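Long-range contacts in concanavalin B (Canavalia ensiformis, PDB 6CAF), which may act as a carbohydrate-binding protein, a chitinase-like seed protein of glycosyl hydrolase family 18 with a TIM-barrel fold: residues W36-D41 with N291-K296; Q156-E161 with D194-N199; L251-A256 with T298-N303. All blocks are in the same frame, centred on the assembly; numbering follows the deposited sequence. Where two conformers were deposited one is given.

Contact 1. Residues W36-D41 with N291-K296; sequences WGQRED and NRQADK
Asp41 and Gln293 meet where a 3-10 turn faces the start of a helix, and the contact illustrates how one carboxylate can serve two segments at once. Asp41 OD1 accepts the backbone N-H of Gln293 at 2.8 Å; the bond is bent, 139° at the hydrogen, and comes from the anti side, tilted well out of the carboxylate plane. Its partner oxygen serves the home loop: Gly37 N reaches Asp41 OD2 through the anti lone pair at 2.8 Å, while Gln38 N comes from above the carboxylate plane. A water joins this same OD2 to ND2 of Asn291, the N-cap residue, whose OD1 holds the N-H of Ala294. The helix start would probably stabilise the negative charge.

The extended side chain of Gln293 runs alongside Glu40, pointing the same way, with amide and carboxylate planes only 12° apart and Gln293 CD 3.2 Å from Glu40 CB. Arg292 slides past Asp41 in the opposite direction, its CG 3.4 Å from Asp41 O. A bend at chi2 (61°) carries its guanidinium, one face beneath Lys296 CG, to Tyr53 and Thr47, and a second water links its NH2 to Asp41 O.

The contact thus bridges the loop between strand 31-36 and helix 44-49 to helix 292-298, at the seam where the barrel's last strand, 284-290, pairs with its first.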
loop_
_atom_site.group_PDB
_atom_site.type_symbol
_atom_site.label_atom_id
_atom_site.label_comp_id
_atom_site.label_asym_id
_atom_site.label_seq_id
_atom_site.Cartn_x
_atom_site.Cartn_y
_atom_site.Cartn_z
ATOM N N TRP A 36 -4.338 -6.684 2.928
ATOM C CA TRP A 36 -5.086 -7.578 3.793
ATOM C C TRP A 36 -6.215 -6.835 4.465
ATOM O O TRP A 36 -6.010 -5.738 4.955
ATOM C CB TRP A 36 -4.151 -8.173 4.856
ATOM C CG TRP A 36 -4.857 -9.084 5.807
ATOM C CD1 TRP A 36 -5.014 -10.439 5.662
ATOM C CD2 TRP A 36 -5.571 -8.710 6.998
ATOM N NE1 TRP A 36 -5.794 -10.922 6.693
ATOM C CE2 TRP A 36 -6.156 -9.875 7.509
ATOM C CE3 TRP A 36 -5.738 -7.520 7.704
ATOM C CZ2 TRP A 36 -6.918 -9.869 8.666
ATOM C CZ3 TRP A 36 -6.497 -7.511 8.824
ATOM C CH2 TRP A 36 -7.070 -8.668 9.307
ATOM N N GLY A 37 -7.397 -7.428 4.503
ATOM C CA GLY A 37 -8.483 -6.804 5.223
ATOM C C GLY A 37 -9.888 -7.235 4.918
ATOM O O GLY A 37 -10.806 -6.576 5.348
ATOM N N GLN A 38 -10.118 -8.307 4.320
ATOM C CA GLN A 38 -11.407 -8.889 3.937
ATOM C C GLN A 38 -11.460 -10.319 4.402
ATOM O O GLN A 38 -10.442 -10.911 4.725
ATOM C CB GLN A 38 -11.654 -8.784 2.435
ATOM C CG GLN A 38 -10.727 -9.531 1.524
ATOM C CD GLN A 38 -11.101 -9.329 0.051
ATOM O OE1 GLN A 38 -11.803 -8.362 -0.299
ATOM N NE2 GLN A 38 -10.696 -10.269 -0.794
ATOM N N ARG A 39 -12.670 -10.827 4.607
ATOM C CA ARG A 39 -12.810 -12.165 5.162
ATOM C C ARG A 39 -12.016 -13.224 4.400
ATOM O O ARG A 39 -11.334 -14.073 4.993
ATOM C CB ARG A 39 -14.290 -12.549 5.219
ATOM C CG ARG A 39 -14.539 -13.949 5.753
ATOM C CD ARG A 39 -16.025 -14.300 5.784
ATOM N NE ARG A 39 -16.666 -13.731 6.964
ATOM C CZ ARG A 39 -16.791 -14.359 8.130
ATOM N NH1 ARG A 39 -17.390 -13.745 9.140
ATOM N NH2 ARG A 39 -16.356 -15.610 8.283
ATOM N N GLU A 40 -12.037 -13.149 3.137
ATOM C CA GLU A 40 -11.447 -14.154 2.256
ATOM C C GLU A 40 -9.910 -14.149 2.268
ATOM O O GLU A 40 -9.282 -15.031 1.667
ATOM C CB GLU A 40 -11.981 -13.996 0.818
ATOM C CG GLU A 40 -13.483 -14.269 0.685
ATOM C CD GLU A 40 -14.375 -13.027 1.006
ATOM O OE1 GLU A 40 -13.897 -11.951 1.386
ATOM O OE2 GLU A 40 -15.603 -13.161 0.833
ATOM N N ASP A 41 -9.361 -13.079 2.870
ATOM C CA ASP A 41 -7.923 -12.984 2.991
ATOM C C ASP A 41 -7.384 -13.899 4.077
ATOM O O ASP A 41 -6.177 -14.065 4.198
ATOM C CB ASP A 41 -7.497 -11.563 3.346
ATOM C CG ASP A 41 -7.759 -10.572 2.255
ATOM O OD1 ASP A 41 -7.748 -10.944 1.066
ATOM O OD2 ASP A 41 -7.911 -9.380 2.611
ATOM N N ASN A 291 -4.763 -8.976 -4.021
ATOM C CA ASN A 291 -4.709 -8.837 -2.575
ATOM C C ASN A 291 -4.348 -10.208 -1.975
ATOM O O ASN A 291 -4.004 -11.161 -2.705
ATOM C CB ASN A 291 -6.032 -8.318 -2.036
ATOM C CG ASN A 291 -7.187 -9.261 -2.334
ATOM O OD1 ASN A 291 -7.046 -10.286 -2.995
ATOM N ND2 ASN A 291 -8.346 -8.927 -1.798
ATOM N N ARG A 292 -4.396 -10.318 -0.652
ATOM C CA ARG A 292 -3.977 -11.538 -0.003
ATOM C C ARG A 292 -4.820 -12.733 -0.491
ATOM O O ARG A 292 -4.263 -13.801 -0.757
ATOM C CB ARG A 292 -4.042 -11.382 1.498
ATOM C CG ARG A 292 -3.757 -12.651 2.274
ATOM C CD ARG A 292 -2.383 -13.232 2.056
ATOM N NE ARG A 292 -2.216 -14.351 2.957
ATOM C CZ ARG A 292 -1.585 -15.497 2.720
ATOM N NH1 ARG A 292 -0.807 -15.605 1.681
ATOM N NH2 ARG A 292 -1.692 -16.501 3.583
ATOM N N GLN A 293 -6.134 -12.561 -0.588
ATOM C CA GLN A 293 -6.997 -13.637 -1.070
ATOM C C GLN A 293 -6.518 -14.160 -2.412
ATOM O O GLN A 293 -6.401 -15.380 -2.629
ATOM C CB GLN A 293 -8.446 -13.132 -1.207
ATOM C CG GLN A 293 -9.409 -14.125 -1.829
ATOM C CD GLN A 293 -10.799 -13.609 -2.102
ATOM O OE1 GLN A 293 -11.140 -12.469 -1.821
ATOM N NE2 GLN A 293 -11.620 -14.478 -2.669
ATOM N N ALA A 294 -6.278 -13.247 -3.350
ATOM C CA ALA A 294 -5.873 -13.660 -4.671
ATOM C C ALA A 294 -4.506 -14.337 -4.665
ATOM O O ALA A 294 -4.272 -15.297 -5.406
ATOM C CB ALA A 294 -5.910 -12.474 -5.616
ATOM N N ASP A 295 -3.612 -13.829 -3.811
ATOM C CA ASP A 295 -2.271 -14.417 -3.705
ATOM C C ASP A 295 -2.344 -15.839 -3.163
ATOM O O ASP A 295 -1.688 -16.746 -3.675
ATOM C CB ASP A 295 -1.402 -13.542 -2.824
ATOM C CG ASP A 295 0.062 -13.835 -2.929
ATOM O OD1 ASP A 295 0.475 -14.489 -3.896
ATOM O OD2 ASP A 295 0.822 -13.373 -2.052
ATOM N N LYS A 296 -3.211 -16.048 -2.173
ATOM C CA LYS A 296 -3.429 -17.397 -1.658
ATOM C C LYS A 296 -3.974 -18.347 -2.722
ATOM O O LYS A 296 -3.636 -19.526 -2.763
ATOM C CB LYS A 296 -4.488 -17.375 -0.517
ATOM C CG LYS A 296 -4.000 -16.880 0.790
ATOM C CD LYS A 296 -5.099 -16.224 1.598
ATOM C CE LYS A 296 -6.279 -17.144 1.794
ATOM N NZ LYS A 296 -5.839 -18.287 2.645
HETATM O O HOH W 1 -4.171 -15.438 5.342
HETATM O O HOH W 2 -7.962 -7.321 0.722
#

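Contact 2. Residues Q156-E161 with D194-N199; sequences QKPVDE and DEYLDN
Pro158 turns the CD-CG edge of its ring onto a face of Tyr196, a CH-pi contact between two loops of the TIM barrel that follow the neighbouring parallel strands 150-154 and 183-186. Pro158 CD sits 3.5 Å from the centroid of the Tyr196 ring and almost exactly on its normal, while CG of the same proline leans towards CD1. Glu195 CG covers the opposite face, so the ring is sandwiched between a proline and the aliphatic part of its own neighbour. Glu161 CB closes in at the ring edge, 3.9 Å from Tyr196 CD1, and Gln156 O approaches obliquely, 3.4 Å from Tyr196 CE2.

A second shell positions the tyrosine and backs the proline. Asp194 forms an Asx turn: its OD2 takes the N-H of Tyr196 from above the carboxylate plane and that of Leu197, at 2.8 Å, through the anti lone pair, while OD1 is hydrogen-bonded to Gly189 N. From this held backbone, Tyr196 CG lies beside its own N (chi1 -56°), which directs the ring to the proline. Pro158 in turn touches Trp164 of helix 164-178, whose NE1 is hydrogen-bonded to Asp160 O.

Gln156, just past the end of strand 150-154, closes the family signature at the position where active family 18 chitinases carry their acid glutamate. Its side chain turns from this contact, and NE2 is hydrogen-bonded to Asp154 OD1. At the phenolic end of Tyr196 a water bridges the loops, donating to Pro158 O at 2.6 Å and lying 3.1 Å from Tyr196 OH.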
loop_
_atom_site.group_PDB
_atom_site.type_symbol
_atom_site.label_atom_id
_atom_site.label_comp_id
_atom_site.label_asym_id
_atom_site.label_seq_id
_atom_site.Cartn_x
_atom_site.Cartn_y
_atom_site.Cartn_z
ATOM N N GLN A 156 -7.763 6.259 -4.377
ATOM C CA GLN A 156 -8.123 5.878 -5.709
ATOM C C GLN A 156 -9.508 6.321 -6.120
ATOM O O GLN A 156 -9.800 6.426 -7.310
ATOM C CB GLN A 156 -7.869 4.391 -5.971
ATOM C CG GLN A 156 -8.244 3.398 -4.980
ATOM C CD GLN A 156 -8.183 2.010 -5.500
ATOM O OE1 GLN A 156 -9.077 1.580 -6.204
ATOM N NE2 GLN A 156 -7.112 1.307 -5.187
ATOM N N LYS A 157 -10.337 6.605 -5.132
ATOM C CA LYS A 157 -11.708 6.961 -5.333
ATOM C C LYS A 157 -12.158 7.848 -4.175
ATOM O O LYS A 157 -13.132 7.532 -3.491
ATOM C CB LYS A 157 -12.564 5.677 -5.430
ATOM C CG LYS A 157 -13.980 5.924 -5.887
ATOM C CD LYS A 157 -14.943 4.797 -5.523
ATOM C CE LYS A 157 -14.898 4.369 -4.056
ATOM N NZ LYS A 157 -14.952 5.461 -3.047
ATOM N N PRO A 158 -11.452 8.979 -3.956
ATOM C CA PRO A 158 -11.868 9.919 -2.949
ATOM C C PRO A 158 -13.022 10.753 -3.422
ATOM O O PRO A 158 -13.340 10.761 -4.606
ATOM C CB PRO A 158 -10.654 10.816 -2.773
ATOM C CG PRO A 158 -10.120 10.887 -4.180
ATOM C CD PRO A 158 -10.303 9.481 -4.715
ATOM N N VAL A 159 -13.630 11.490 -2.504
ATOM C CA VAL A 159 -14.633 12.447 -2.927
ATOM C C VAL A 159 -13.982 13.358 -3.961
ATOM O O VAL A 159 -14.486 13.522 -5.085
ATOM C CB VAL A 159 -15.137 13.280 -1.743
ATOM C CG1 VAL A 159 -16.082 14.371 -2.239
ATOM C CG2 VAL A 159 -15.807 12.393 -0.690
ATOM N N ASP A 160 -12.849 13.944 -3.584
ATOM C CA ASP A 160 -12.029 14.678 -4.559
ATOM C C ASP A 160 -10.563 14.745 -4.236
ATOM O O ASP A 160 -10.080 14.021 -3.388
ATOM C CB ASP A 160 -12.567 16.074 -4.835
ATOM C CG ASP A 160 -12.166 17.113 -3.794
ATOM O OD1 ASP A 160 -11.220 16.932 -2.977
ATOM O OD2 ASP A 160 -12.795 18.194 -3.851
ATOM N N GLU A 161 -9.853 15.622 -4.929
ATOM C CA GLU A 161 -8.422 15.529 -5.016
ATOM C C GLU A 161 -7.726 16.466 -4.076
ATOM O O GLU A 161 -6.518 16.408 -3.988
ATOM C CB GLU A 161 -7.920 15.770 -6.448
ATOM C CG GLU A 161 -7.491 17.165 -6.817
ATOM C CD GLU A 161 -8.654 17.961 -7.292
ATOM O OE1 GLU A 161 -9.800 17.541 -6.988
ATOM O OE2 GLU A 161 -8.454 18.987 -7.968
ATOM N N ASP A 194 -0.847 11.521 -11.468
ATOM C CA ASP A 194 -2.043 10.942 -10.888
ATOM C C ASP A 194 -3.060 12.031 -10.591
ATOM O O ASP A 194 -2.730 13.055 -10.009
ATOM C CB ASP A 194 -1.732 10.175 -9.610
ATOM C CG ASP A 194 -2.921 9.408 -9.099
ATOM O OD1 ASP A 194 -3.190 8.322 -9.651
ATOM O OD2 ASP A 194 -3.573 9.883 -8.157
ATOM N N GLU A 195 -4.323 11.757 -10.874
ATOM C CA GLU A 195 -5.382 12.764 -10.680
ATOM C C GLU A 195 -5.597 13.162 -9.234
ATOM O O GLU A 195 -6.007 14.288 -8.954
ATOM C CB GLU A 195 -6.711 12.230 -11.246
ATOM C CG GLU A 195 -7.994 12.758 -10.602
ATOM C CD GLU A 195 -9.261 12.364 -11.357
ATOM O OE1 GLU A 195 -9.337 11.208 -11.855
ATOM O OE2 GLU A 195 -10.187 13.220 -11.450
ATOM N N TYR A 196 -5.334 12.245 -8.314
ATOM C CA TYR A 196 -5.600 12.500 -6.911
ATOM C C TYR A 196 -4.374 12.776 -6.073
ATOM O O TYR A 196 -4.435 13.562 -5.126
ATOM C CB TYR A 196 -6.393 11.344 -6.296
ATOM C CG TYR A 196 -7.662 11.077 -7.011
ATOM C CD1 TYR A 196 -8.666 12.026 -7.036
ATOM C CD2 TYR A 196 -7.889 9.858 -7.639
ATOM C CE1 TYR A 196 -9.856 11.794 -7.711
ATOM C CE2 TYR A 196 -9.070 9.608 -8.316
ATOM C CZ TYR A 196 -10.055 10.582 -8.341
ATOM O OH TYR A 196 -11.245 10.345 -8.970
ATOM N N LEU A 197 -3.264 12.112 -6.413
ATOM C CA LEU A 197 -2.097 12.114 -5.570
ATOM C C LEU A 197 -0.931 12.914 -6.119
ATOM O O LEU A 197 0.109 12.968 -5.458
ATOM C CB LEU A 197 -1.657 10.673 -5.299
ATOM C CG LEU A 197 -2.520 9.908 -4.297
ATOM C CD1 LEU A 197 -2.229 8.416 -4.384
ATOM C CD2 LEU A 197 -2.284 10.450 -2.904
ATOM N N ASP A 198 -1.040 13.547 -7.284
ATOM C CA ASP A 198 0.138 14.219 -7.814
ATOM C C ASP A 198 0.693 15.282 -6.872
ATOM O O ASP A 198 1.898 15.343 -6.646
ATOM C CB ASP A 198 -0.058 14.810 -9.198
ATOM C CG ASP A 198 1.281 15.164 -9.875
ATOM O OD1 ASP A 198 2.163 14.298 -9.968
ATOM O OD2 ASP A 198 1.434 16.321 -10.288
ATOM N N ASN A 199 -0.170 16.154 -6.347
ATOM C CA ASN A 199 0.352 17.198 -5.457
ATOM C C ASN A 199 1.022 16.572 -4.232
ATOM O O ASN A 199 2.091 17.025 -3.792
ATOM C CB ASN A 199 -0.732 18.166 -5.008
ATOM C CG ASN A 199 -1.115 19.134 -6.068
ATOM O OD1 ASN A 199 -0.407 19.355 -7.026
ATOM N ND2 ASN A 199 -2.219 19.794 -5.837
HETATM O O HOH W 3 -13.349 9.506 -6.901
#

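Contact 3. Residues L251-A256 with T298-N303; sequences LPASQA and TGYSTN
Tyr300 packs its side chain along the backbone of Ala253 and Pro252, and here the contact is at its most enclosed. Ala253 CB and Tyr300 CB are 4.2 Å apart. From there the ring runs past Ala253 O, which lies 3.7 Å from Tyr300 CD2 and meets the ring obliquely. With CG opposite the backbone N across the CA-CB bond (chi1 -162°), the tyrosine carries its hydroxyl on to Leu251, whose CD1 stands 4.0 Å from Tyr300 OH. That buried oxygen is well supplied with partners: it gives its proton to Ile264 O and takes one from a water at 3.1 Å, and the same water also donates to Pro252 O. Leu269 and Pro266 of helix 266-273 and Leu289 of strand 284-290 also touch Tyr300.

In the TIM barrel this is the place where the C-terminal end of strand 247-252 meets the helices that follow the last strand, 284-290. Helix 292-298 gives way to helix 300-308 at Gly299, whose positive phi (76°) turns the chain and whose O then accepts the N-H of Asn303.

Thr298, partly exposed, forms the solvent-side flank, where fewer atoms meet. Its methyl group CG2 rests 3.6 Å from Ser254 CB, an aliphatic touch between two small polar residues. The hydroxyl is less committed: Thr298 OG1 lies 2.8 Å from Ala253 O, yet Ala294 O competes for the same proton, and the Tyr300 N-H reaches Thr298 OG1 only through a weak bond of 3.4 Å.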
loop_
_atom_site.group_PDB
_atom_site.type_symbol
_atom_site.label_atom_id
_atom_site.label_comp_id
_atom_site.label_asym_id
_atom_site.label_seq_id
_atom_site.Cartn_x
_atom_site.Cartn_y
_atom_site.Cartn_z
ATOM N N LEU A 251 0.503 -4.813 -8.370
ATOM C CA LEU A 251 -0.011 -5.704 -9.394
ATOM C C LEU A 251 -1.125 -6.555 -8.807
ATOM O O LEU A 251 -1.162 -6.826 -7.597
ATOM C CB LEU A 251 1.117 -6.639 -9.837
ATOM C CG LEU A 251 2.304 -5.958 -10.535
ATOM C CD1 LEU A 251 3.449 -6.942 -10.714
ATOM C CD2 LEU A 251 1.842 -5.338 -11.826
ATOM N N PRO A 252 -2.020 -7.028 -9.673
ATOM C CA PRO A 252 -3.038 -7.958 -9.205
ATOM C C PRO A 252 -2.454 -9.352 -9.070
ATOM O O PRO A 252 -1.663 -9.777 -9.907
ATOM C CB PRO A 252 -4.084 -7.920 -10.319
ATOM C CG PRO A 252 -3.340 -7.529 -11.530
ATOM C CD PRO A 252 -2.151 -6.733 -11.109
ATOM N N ALA A 253 -2.868 -10.079 -8.034
ATOM C CA ALA A 253 -2.283 -11.403 -7.815
ATOM C C ALA A 253 -3.012 -12.512 -8.537
ATOM O O ALA A 253 -2.583 -13.654 -8.465
ATOM C CB ALA A 253 -2.175 -11.709 -6.334
ATOM N N SER A 254 -4.101 -12.188 -9.231
ATOM C CA SER A 254 -4.787 -13.158 -10.060
ATOM C C SER A 254 -5.428 -12.424 -11.223
ATOM O O SER A 254 -5.618 -11.215 -11.157
ATOM C CB SER A 254 -5.877 -13.863 -9.265
ATOM O OG SER A 254 -6.935 -12.976 -9.006
ATOM N N GLN A 255 -5.769 -13.140 -12.277
ATOM C CA GLN A 255 -6.539 -12.517 -13.345
ATOM C C GLN A 255 -7.878 -11.947 -12.855
ATOM O O GLN A 255 -8.317 -10.902 -13.341
ATOM C CB GLN A 255 -6.774 -13.500 -14.488
ATOM C CG GLN A 255 -5.539 -13.742 -15.321
ATOM C CD GLN A 255 -5.598 -15.043 -16.103
ATOM O OE1 GLN A 255 -4.568 -15.608 -16.464
ATOM N NE2 GLN A 255 -6.806 -15.527 -16.360
ATOM N N ALA A 256 -8.510 -12.594 -11.876
ATOM C CA ALA A 256 -9.824 -12.136 -11.385
ATOM C C ALA A 256 -9.810 -10.800 -10.633
ATOM O O ALA A 256 -10.836 -10.126 -10.546
ATOM C CB ALA A 256 -10.477 -13.212 -10.526
ATOM N N THR A 298 -3.583 -18.242 -5.947
ATOM C CA THR A 298 -2.744 -18.503 -7.101
ATOM C C THR A 298 -1.285 -18.840 -6.823
ATOM O O THR A 298 -0.573 -19.327 -7.701
ATOM C CB THR A 298 -2.746 -17.334 -8.059
ATOM O OG1 THR A 298 -2.083 -16.246 -7.426
ATOM C CG2 THR A 298 -4.163 -16.925 -8.461
ATOM N N GLY A 299 -0.810 -18.560 -5.608
ATOM C CA GLY A 299 0.565 -18.808 -5.271
ATOM C C GLY A 299 1.535 -17.791 -5.844
ATOM O O GLY A 299 2.727 -18.071 -5.944
ATOM N N TYR A 300 1.046 -16.584 -6.156
ATOM C CA TYR A 300 1.857 -15.598 -6.858
ATOM C C TYR A 300 3.168 -15.277 -6.116
ATOM O O TYR A 300 4.261 -15.444 -6.656
ATOM C CB TYR A 300 1.012 -14.329 -7.092
ATOM C CG TYR A 300 1.560 -13.409 -8.156
ATOM C CD1 TYR A 300 2.689 -12.637 -7.943
ATOM C CD2 TYR A 300 0.962 -13.327 -9.360
ATOM C CE1 TYR A 300 3.178 -11.809 -8.955
ATOM C CE2 TYR A 300 1.429 -12.493 -10.354
ATOM C CZ TYR A 300 2.536 -11.745 -10.158
ATOM O OH TYR A 300 2.985 -10.908 -11.153
ATOM N N SER A 301 3.071 -14.799 -4.878
ATOM C CA SER A 301 4.276 -14.432 -4.184
ATOM C C SER A 301 5.170 -15.634 -3.903
ATOM O O SER A 301 6.385 -15.507 -3.929
ATOM C CB SER A 301 3.988 -13.661 -2.890
ATOM O OG SER A 301 3.193 -14.412 -1.977
ATOM N N THR A 302 4.577 -16.792 -3.639
ATOM C CA THR A 302 5.383 -17.970 -3.427
ATOM C C THR A 302 6.267 -18.258 -4.636
ATOM O O THR A 302 7.457 -18.596 -4.513
ATOM C CB THR A 302 4.464 -19.143 -3.081
ATOM O OG1 THR A 302 3.922 -18.886 -1.780
ATOM C CG2 THR A 302 5.227 -20.432 -3.045
ATOM N N ASN A 303 5.687 -18.136 -5.824
ATOM C CA ASN A 303 6.435 -18.385 -7.045
ATOM C C ASN A 303 7.486 -17.392 -7.391
ATOM O O ASN A 303 8.597 -17.664 -7.786
ATOM C CB ASN A 303 5.491 -18.586 -8.200
ATOM C CG ASN A 303 4.847 -19.940 -8.152
ATOM O OD1 ASN A 303 5.518 -20.938 -7.928
ATOM N ND2 ASN A 303 3.568 -19.986 -8.348
HETATM O O HOH W 4 0.321 -9.383 -11.783
#

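In the fold
All three contacts belong to one TIM barrel and join strand ends, loops and helices at the C-terminal ends of its parallel strands. Contacts 1 and 3 are close, their centres about 11 Å apart: helix 292-298 supplies one side of contact 1, its end and the start of helix 300-308 one side of contact 3, and Asp295 is probably hydrogen-bonded to Ser301 between them. Along the chain these two interlock. Contact 2 is nested within the loop closed by contact 1, with centres about 25 Å apart, and closes before contact 3 opens. Contacts 1 and 3 thus cluster where the last strand pairs with its neighbours, while contact 2 lies elsewhere round the barrel.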